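Local coordinates for protein D-alanyl-D-alanine carboxypeptidase (Vibrio cholerae, PDB 5TR7) that probably removes the terminal D-alanine from peptidoglycan precursor peptides as a penicillin-binding serine carboxypeptidase of the S11 family, at residues E26-M39 with H139-L153. Sequence-based numbering, arbitrary orientation.
Sequences EMDTKLSPASLTKM and HGLDDPNLYSTPYDL
The SxxK motif of a penicillin-binding serine carboxypeptidase, Ser35 to Lys38 at the start of helix 37-50, meets the loop 139-149 that leads into helix 150-163. Lys38, the predicted proton acceptor, bends at its last torsion (chi4 75°) and brings NZ to a lone pair of His139 O at 3.0 Å, in the carbonyl plane. The same NZ donates to OG of Ser35, the predicted acyl-ester nucleophile, at 2.8 Å, and is also bonded to Asn100, so NZ is held by three oxygens beside Ser35. Next to it, Gly140 CA packs against Ala34 O and Thr37 OG1; lacking a side chain, it comes within 3.4 Å of Ala34 O, a CA-H...O contact matched by Ala34 CA to Gly140 O. Ala34 O also accepts from both N and OG1 of Thr37.

Further along, Leu31 and Ser148 form a single antiparallel bridge, a hydrogen-bonded pair with N-H...O bonds in both directions. It joins the loop leading to Ser35 to the loop leading into helix 150-163, while Ser148 OG turns to Ser133. Pro33 wedges in beside it, its CG against Leu146 CD1. Deeper in, Leu153 sets CD1 against Leu36 CD1 (3.9 Å) and CD2 against Met39 CE (4.0 Å), with Met228 of strand 221-230 lining the same apolar patch. On the outer side the extended Lys30 chain lays CD over one face of the Tyr147 ring, 4.1 Å from the centroid, a CH-pi contact. At the helix start Thr149 is the N-cap, its OG1 accepting from Asp152 N, and Tyr151 N donates in the carbonyl plane to Met27 O at 3.0 Å; Met27 CG packs alongside Tyr151 CB, and Met27 SD approaches the Tyr151 ring obliquely, a Met-aromatic contact.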
ATOM      1  N   GLU A  26      12.615  12.600  -9.183  1.00 62.58           N
ATOM      2  CA  GLU A  26      12.771  12.643  -7.727  1.00 65.21           C
ATOM      3  C   GLU A  26      12.632  11.260  -7.089  1.00 58.84           C
ATOM      4  O   GLU A  26      12.137  11.102  -5.980  1.00 64.80           O
ATOM      5  CB  GLU A  26      11.719  13.614  -7.125  1.00 61.33           C
ATOM      6  CG  GLU A  26      11.852  15.026  -7.644  1.00 66.07           C
ATOM      7  CD  GLU A  26      13.118  15.698  -7.169  1.00 70.88           C
ATOM      8  OE1 GLU A  26      13.372  15.768  -5.970  1.00 82.09           O
ATOM      9  OE2 GLU A  26      13.859  16.189  -8.006  1.00 70.31           O
ATOM     10  N   MET A  27      13.091  10.274  -7.832  1.00 61.40           N
ATOM     11  CA  MET A  27      12.995   8.866  -7.485  1.00 63.66           C
ATOM     12  C   MET A  27      13.498   8.501  -6.064  1.00 65.53           C
ATOM     13  O   MET A  27      12.903   7.655  -5.373  1.00 60.44           O
ATOM     14  CB  MET A  27      13.867   8.151  -8.506  1.00 71.82           C
ATOM     15  CG  MET A  27      13.920   6.660  -8.384  1.00 77.30           C
ATOM     16  SD  MET A  27      14.847   5.878  -9.696  1.00 75.07           S
ATOM     17  CE  MET A  27      16.525   6.169  -9.179  1.00 78.15           C
ATOM     18  N   ASP A  28      14.611   9.118  -5.683  1.00 65.25           N
ATOM     19  CA  ASP A  28      15.218   8.835  -4.405  1.00 68.33           C
ATOM     20  C   ASP A  28      15.062   9.984  -3.429  1.00 74.95           C
ATOM     21  O   ASP A  28      15.767  10.017  -2.414  1.00 68.87           O
ATOM     22  CB  ASP A  28      16.703   8.467  -4.572  1.00 69.81           C
ATOM     23  CG  ASP A  28      16.895   7.202  -5.351  1.00 69.77           C
ATOM     24  OD1 ASP A  28      16.198   6.203  -5.101  1.00 74.12           O
ATOM     25  OD2 ASP A  28      17.747   7.196  -6.255  1.00 79.25           O
ATOM     26  N   THR A  29      14.118  10.897  -3.664  1.00 69.82           N
ATOM     27  CA  THR A  29      14.009  11.949  -2.671  1.00 68.50           C
ATOM     28  C   THR A  29      12.866  11.641  -1.660  1.00 69.22           C
ATOM     29  O   THR A  29      11.739  11.227  -2.003  1.00 81.62           O
ATOM     30  CB  THR A  29      14.028  13.379  -3.246  1.00 74.59           C
ATOM     31  OG1 THR A  29      12.960  13.580  -4.169  1.00 69.85           O
ATOM     32  CG2 THR A  29      15.350  13.757  -3.831  1.00 81.73           C
ATOM     33  N   LYS A  30      13.225  11.799  -0.402  1.00 67.85           N
ATOM     34  CA  LYS A  30      12.380  11.520   0.750  1.00 72.79           C
ATOM     35  C   LYS A  30      11.106  12.292   0.841  1.00 74.10           C
ATOM     36  O   LYS A  30      11.059  13.491   0.585  1.00 73.00           O
ATOM     37  CB  LYS A  30      13.163  11.606   2.084  1.00 72.77           C
ATOM     38  CG  LYS A  30      14.045  10.363   2.232  1.00 76.09           C
ATOM     39  CD  LYS A  30      14.987  10.409   3.417  1.00 85.04           C
ATOM     40  CE  LYS A  30      15.784   9.111   3.399  1.00 86.89           C
ATOM     41  NZ  LYS A  30      16.758   9.177   4.497  1.00 85.60           N
ATOM     42  N   LEU A  31      10.085  11.539   1.230  1.00 74.84           N
ATOM     43  CA  LEU A  31       8.715  11.964   1.369  1.00 70.86           C
ATOM     44  C   LEU A  31       8.100  11.215   2.522  1.00 67.96           C
ATOM     45  O   LEU A  31       8.556  10.153   2.915  1.00 70.85           O
ATOM     46  CB  LEU A  31       7.907  11.445   0.179  1.00 77.13           C
ATOM     47  CG  LEU A  31       8.186  11.999  -1.175  1.00 85.65           C
ATOM     48  CD1 LEU A  31       7.503  11.041  -2.152  1.00 85.45           C
ATOM     49  CD2 LEU A  31       7.684  13.444  -1.259  1.00 91.21           C
ATOM     50  N   SER A  32       6.930  11.702   2.882  1.00 68.92           N
ATOM     51  CA  SER A  32       6.115  11.153   3.925  1.00 67.55           C
ATOM     52  C   SER A  32       5.156  10.235   3.109  1.00 61.41           C
ATOM     53  O   SER A  32       4.449  10.688   2.244  1.00 66.31           O
ATOM     54  CB  SER A  32       5.475  12.360   4.623  1.00 62.25           C
ATOM     55  OG  SER A  32       4.985  12.034   5.885  1.00 71.80           O
ATOM     56  N   PRO A  33       5.208   8.908   3.313  1.00 64.76           N
ATOM     57  CA  PRO A  33       4.412   7.974   2.484  1.00 65.47           C
ATOM     58  C   PRO A  33       2.959   7.789   2.872  1.00 62.74           C
ATOM     59  O   PRO A  33       2.133   7.295   2.075  1.00 59.76           O
ATOM     60  CB  PRO A  33       5.147   6.654   2.658  1.00 60.30           C
ATOM     61  CG  PRO A  33       5.690   6.730   4.039  1.00 62.66           C
ATOM     62  CD  PRO A  33       6.104   8.166   4.207  1.00 64.55           C
ATOM     63  N   ALA A  34       2.672   8.178   4.105  1.00 57.66           N
ATOM     64  CA  ALA A  34       1.331   8.164   4.632  1.00 60.63           C
ATOM     65  C   ALA A  34       0.711   6.794   4.481  1.00 57.36           C
ATOM     66  O   ALA A  34       1.337   5.777   4.731  1.00 58.10           O
ATOM     67  CB  ALA A  34       0.475   9.265   3.986  1.00 54.78           C
ATOM     68  N   SER A  35      -0.489   6.760   3.965  1.00 60.17           N
ATOM     69  CA  SER A  35      -1.228   5.512   3.916  1.00 59.09           C
ATOM     70  C   SER A  35      -0.544   4.436   3.022  1.00 59.92           C
ATOM     71  O   SER A  35      -0.914   3.254   3.066  1.00 56.68           O
ATOM     72  CB  SER A  35      -2.650   5.866   3.554  1.00 63.00           C
ATOM     73  OG  SER A  35      -3.519   4.819   3.743  1.00 64.56           O
ATOM     74  N   LEU A  36       0.485   4.812   2.261  1.00 57.83           N
ATOM     75  CA  LEU A  36       1.165   3.809   1.448  1.00 59.08           C
ATOM     76  C   LEU A  36       1.977   2.914   2.394  1.00 61.64           C
ATOM     77  O   LEU A  36       2.348   1.802   2.021  1.00 55.06           O
ATOM     78  CB  LEU A  36       2.068   4.439   0.382  1.00 59.47           C
ATOM     79  CG  LEU A  36       1.346   5.244  -0.648  1.00 59.28           C
ATOM     80  CD1 LEU A  36       2.433   5.820  -1.506  1.00 56.47           C
ATOM     81  CD2 LEU A  36       0.331   4.407  -1.474  1.00 58.35           C
ATOM     82  N   THR A  37       2.202   3.410   3.617  1.00 53.90           N
ATOM     83  CA  THR A  37       2.847   2.615   4.672  1.00 58.18           C
ATOM     84  C   THR A  37       2.097   1.273   4.884  1.00 53.63           C
ATOM     85  O   THR A  37       2.676   0.276   5.291  1.00 54.65           O
ATOM     86  CB  THR A  37       2.802   3.411   6.001  1.00 57.27           C
ATOM     87  OG1 THR A  37       3.592   4.589   5.867  1.00 61.65           O
ATOM     88  CG2 THR A  37       3.338   2.612   7.169  1.00 57.45           C
ATOM     89  N   LYS A  38       0.813   1.263   4.539  1.00 55.86           N
ATOM     90  CA  LYS A  38      -0.015   0.058   4.685  1.00 50.83           C
ATOM     91  C   LYS A  38       0.447  -1.058   3.807  1.00 56.97           C
ATOM     92  O   LYS A  38       0.204  -2.243   4.109  1.00 56.43           O
ATOM     93  CB  LYS A  38      -1.471   0.342   4.518  1.00 48.56           C
ATOM     94  CG  LYS A  38      -2.002   1.338   5.569  1.00 53.88           C
ATOM     95  CD  LYS A  38      -3.509   1.579   5.479  1.00 57.27           C
ATOM     96  CE  LYS A  38      -4.016   2.495   6.593  1.00 63.99           C
ATOM     97  NZ  LYS A  38      -3.661   3.905   6.374  1.00 70.30           N
ATOM     98  N   MET A  39       1.142  -0.725   2.722  1.00 55.12           N
ATOM     99  CA  MET A  39       1.719  -1.792   1.899  1.00 49.60           C
ATOM    100  C   MET A  39       2.760  -2.568   2.706  1.00 53.56           C
ATOM    101  O   MET A  39       2.874  -3.819   2.577  1.00 43.49           O
ATOM    102  CB  MET A  39       2.398  -1.230   0.653  1.00 50.71           C
ATOM    103  CG  MET A  39       1.401  -0.684  -0.399  1.00 54.86           C
ATOM    104  SD  MET A  39       2.214  -0.322  -1.920  1.00 60.90           S
ATOM    105  CE  MET A  39       3.464   0.855  -1.595  1.00 64.57           C
ATOM    106  N   HIS A 139       0.482   2.368  10.307  1.00 65.63           N
ATOM    107  CA  HIS A 139      -0.570   2.934   9.422  1.00 62.22           C
ATOM    108  C   HIS A 139      -0.196   4.107   8.542  1.00 64.67           C
ATOM    109  O   HIS A 139      -0.893   4.327   7.538  1.00 78.46           O
ATOM    110  CB  HIS A 139      -1.804   3.285  10.253  1.00 64.53           C
ATOM    111  CG  HIS A 139      -1.448   3.974  11.521  1.00 67.22           C
ATOM    112  ND1 HIS A 139      -1.019   5.271  11.547  1.00 74.92           N
ATOM    113  CD2 HIS A 139      -1.413   3.543  12.801  1.00 71.11           C
ATOM    114  CE1 HIS A 139      -0.760   5.634  12.790  1.00 76.32           C
ATOM    115  NE2 HIS A 139      -1.004   4.601  13.577  1.00 70.68           N
ATOM    116  N   GLY A 140       0.862   4.847   8.881  1.00 62.74           N
ATOM    117  CA  GLY A 140       1.279   5.984   8.091  1.00 65.63           C
ATOM    118  C   GLY A 140       1.014   7.404   8.614  1.00 73.29           C
ATOM    119  O   GLY A 140       1.456   8.358   8.020  1.00 69.13           O
ATOM    120  N   LEU A 141       0.351   7.577   9.740  1.00 76.67           N
ATOM    121  CA  LEU A 141       0.086   8.961  10.190  1.00 72.27           C
ATOM    122  C   LEU A 141       1.413   9.597  10.472  1.00 74.79           C
ATOM    123  O   LEU A 141       2.313   8.935  10.966  1.00 74.51           O
ATOM    124  CB  LEU A 141      -0.835   8.982  11.410  1.00 79.74           C
ATOM    125  CG  LEU A 141      -2.259   8.429  11.132  1.00 97.28           C
ATOM    126  CD1 LEU A 141      -3.079   8.390  12.426  1.00104.85           C
ATOM    127  CD2 LEU A 141      -2.997   9.233  10.046  1.00 92.91           C
ATOM    128  N   ASP A 142       1.570  10.864  10.067  1.00 81.17           N
ATOM    129  CA  ASP A 142       2.806  11.628  10.213  1.00 81.34           C
ATOM    130  C   ASP A 142       3.731  11.605  11.376  1.00 79.25           C
ATOM    131  O   ASP A 142       3.321  11.777  12.498  1.00 81.74           O
ATOM    132  CB  ASP A 142       2.485  13.119  10.441  1.00 91.62           C
ATOM    133  CG  ASP A 142       2.592  13.932   9.217  1.00103.00           C
ATOM    134  OD1 ASP A 142       2.345  13.425   8.098  1.00116.15           O
ATOM    135  OD2 ASP A 142       2.923  15.106   9.418  1.00107.96           O
ATOM    136  N   ASP A 143       5.002  11.601  11.032  1.00 82.16           N
ATOM    137  CA  ASP A 143       6.056  11.520  12.015  1.00 84.02           C
ATOM    138  C   ASP A 143       7.323  11.972  11.320  1.00 86.35           C
ATOM    139  O   ASP A 143       7.538  11.619  10.174  1.00 79.38           O
ATOM    140  CB  ASP A 143       6.212  10.111  12.550  1.00 82.71           C
ATOM    141  CG  ASP A 143       7.227  10.032  13.678  1.00 90.71           C
ATOM    142  OD1 ASP A 143       8.378  10.492  13.515  1.00 91.38           O
ATOM    143  OD2 ASP A 143       6.890   9.436  14.726  1.00 98.83           O
ATOM    144  N   PRO A 144       8.151  12.802  11.990  1.00 88.18           N
ATOM    145  CA  PRO A 144       9.396  13.208  11.357  1.00 84.46           C
ATOM    146  C   PRO A 144      10.231  12.025  10.846  1.00 84.34           C
ATOM    147  O   PRO A 144      10.836  12.131   9.780  1.00 91.39           O
ATOM    148  CB  PRO A 144      10.157  13.919  12.492  1.00 93.45           C
ATOM    149  CG  PRO A 144       9.107  14.395  13.416  1.00 96.53           C
ATOM    150  CD  PRO A 144       7.882  13.544  13.233  1.00 89.46           C
ATOM    151  N   ASN A 145      10.262  10.924  11.605  1.00 84.18           N
ATOM    152  CA  ASN A 145      11.029   9.729  11.240  1.00 86.67           C
ATOM    153  C   ASN A 145      10.326   8.664  10.421  1.00 77.32           C
ATOM    154  O   ASN A 145      10.823   7.529  10.319  1.00 84.62           O
ATOM    155  CB  ASN A 145      11.662   9.103  12.496  1.00 90.21           C
ATOM    156  CG  ASN A 145      13.033   9.662  12.756  1.00 97.36           C
ATOM    157  OD1 ASN A 145      13.833   9.799  11.823  1.00108.39           O
ATOM    158  ND2 ASN A 145      13.344   9.936  14.005  1.00108.68           N
ATOM    159  N   LEU A 146       9.176   9.006   9.859  1.00 80.74           N
ATOM    160  CA  LEU A 146       8.431   8.073   8.984  1.00 74.67           C
ATOM    161  C   LEU A 146       8.625   8.625   7.591  1.00 68.82           C
ATOM    162  O   LEU A 146       8.152   9.702   7.285  1.00 76.31           O
ATOM    163  CB  LEU A 146       6.961   7.997   9.364  1.00 76.24           C
ATOM    164  CG  LEU A 146       5.975   7.237   8.465  1.00 82.33           C
ATOM    165  CD1 LEU A 146       6.480   5.893   8.004  1.00 87.47           C
ATOM    166  CD2 LEU A 146       4.641   7.067   9.185  1.00 80.19           C
ATOM    167  N   TYR A 147       9.383   7.921   6.766  1.00 66.63           N
ATOM    168  CA  TYR A 147       9.645   8.398   5.403  1.00 62.50           C
ATOM    169  C   TYR A 147      10.007   7.282   4.456  1.00 61.27           C
ATOM    170  O   TYR A 147      10.426   6.212   4.874  1.00 67.73           O
ATOM    171  CB  TYR A 147      10.782   9.451   5.411  1.00 65.89           C
ATOM    172  CG  TYR A 147      12.075   8.952   6.013  1.00 61.72           C
ATOM    173  CD1 TYR A 147      12.919   8.076   5.309  1.00 64.33           C
ATOM    174  CD2 TYR A 147      12.449   9.340   7.272  1.00 73.62           C
ATOM    175  CE1 TYR A 147      14.081   7.589   5.864  1.00 73.89           C
ATOM    176  CE2 TYR A 147      13.633   8.897   7.847  1.00 74.26           C
ATOM    177  CZ  TYR A 147      14.433   8.047   7.159  1.00 73.58           C
ATOM    178  OH  TYR A 147      15.564   7.667   7.800  1.00 81.85           O
ATOM    179  N   SER A 148       9.859   7.551   3.171  1.00 57.51           N
ATOM    180  CA  SER A 148      10.235   6.604   2.152  1.00 55.96           C
ATOM    181  C   SER A 148      10.542   7.404   0.914  1.00 61.86           C
ATOM    182  O   SER A 148      10.777   8.616   1.013  1.00 63.69           O
ATOM    183  CB  SER A 148       9.170   5.556   1.888  1.00 55.43           C
ATOM    184  OG  SER A 148       9.675   4.549   1.020  1.00 52.70           O
ATOM    185  N   THR A 149      10.629   6.714  -0.223  1.00 63.08           N
ATOM    186  CA  THR A 149      10.899   7.342  -1.521  1.00 58.65           C
ATOM    187  C   THR A 149      10.098   6.588  -2.582  1.00 58.05           C
ATOM    188  O   THR A 149       9.730   5.404  -2.374  1.00 54.25           O
ATOM    189  CB  THR A 149      12.389   7.255  -1.952  1.00 63.33           C
ATOM    190  OG1 THR A 149      12.734   5.884  -2.177  1.00 67.19           O
ATOM    191  CG2 THR A 149      13.346   7.851  -0.916  1.00 65.35           C
ATOM    192  N   PRO A 150       9.822   7.260  -3.720  1.00 56.34           N
ATOM    193  CA  PRO A 150       9.111   6.595  -4.795  1.00 58.99           C
ATOM    194  C   PRO A 150       9.771   5.301  -5.216  1.00 56.91           C
ATOM    195  O   PRO A 150       9.076   4.331  -5.530  1.00 59.31           O
ATOM    196  CB  PRO A 150       9.202   7.583  -5.943  1.00 57.01           C
ATOM    197  CG  PRO A 150       9.248   8.906  -5.268  1.00 63.21           C
ATOM    198  CD  PRO A 150       9.941   8.705  -3.959  1.00 61.74           C
ATOM    199  N   TYR A 151      11.094   5.312  -5.295  1.00 59.47           N
ATOM    200  CA  TYR A 151      11.799   4.123  -5.705  1.00 56.00           C
ATOM    201  C   TYR A 151      11.586   3.004  -4.689  1.00 53.49           C
ATOM    202  O   TYR A 151      11.233   1.891  -5.081  1.00 54.97           O
ATOM    203  CB  TYR A 151      13.296   4.399  -5.855  1.00 56.94           C
ATOM    204  CG  TYR A 151      14.066   3.180  -6.237  1.00 57.26           C
ATOM    205  CD1 TYR A 151      13.904   2.604  -7.506  1.00 60.68           C
ATOM    206  CD2 TYR A 151      14.922   2.565  -5.344  1.00 56.64           C
ATOM    207  CE1 TYR A 151      14.556   1.426  -7.834  1.00 66.55           C
ATOM    208  CE2 TYR A 151      15.592   1.399  -5.683  1.00 57.39           C
ATOM    209  CZ  TYR A 151      15.448   0.874  -6.938  1.00 63.46           C
ATOM    210  OH  TYR A 151      16.131  -0.265  -7.258  1.00 68.98           O
ATOM    211  N   ASP A 152      11.769   3.305  -3.403  1.00 54.00           N
ATOM    212  CA  ASP A 152      11.562   2.294  -2.365  1.00 57.83           C
ATOM    213  C   ASP A 152      10.128   1.760  -2.357  1.00 61.71           C
ATOM    214  O   ASP A 152       9.915   0.579  -2.117  1.00 61.41           O
ATOM    215  CB  ASP A 152      11.930   2.801  -0.997  1.00 61.85           C
ATOM    216  CG  ASP A 152      13.456   3.025  -0.820  1.00 64.61           C
ATOM    217  OD1 ASP A 152      14.252   2.911  -1.789  1.00 65.09           O
ATOM    218  OD2 ASP A 152      13.842   3.304   0.318  1.00 64.83           O
ATOM    219  N   LEU A 153       9.170   2.659  -2.561  1.00 51.12           N
ATOM    220  CA  LEU A 153       7.783   2.248  -2.632  1.00 58.29           C
ATOM    221  C   LEU A 153       7.547   1.325  -3.852  1.00 52.17           C
ATOM    222  O   LEU A 153       6.797   0.354  -3.750  1.00 48.77           O
ATOM    223  CB  LEU A 153       6.843   3.496  -2.613  1.00 64.27           C
ATOM    224  CG  LEU A 153       6.855   4.294  -1.286  1.00 55.31           C
ATOM    225  CD1 LEU A 153       6.307   5.681  -1.437  1.00 64.23           C
ATOM    226  CD2 LEU A 153       6.071   3.544  -0.244  1.00 53.44           C
TER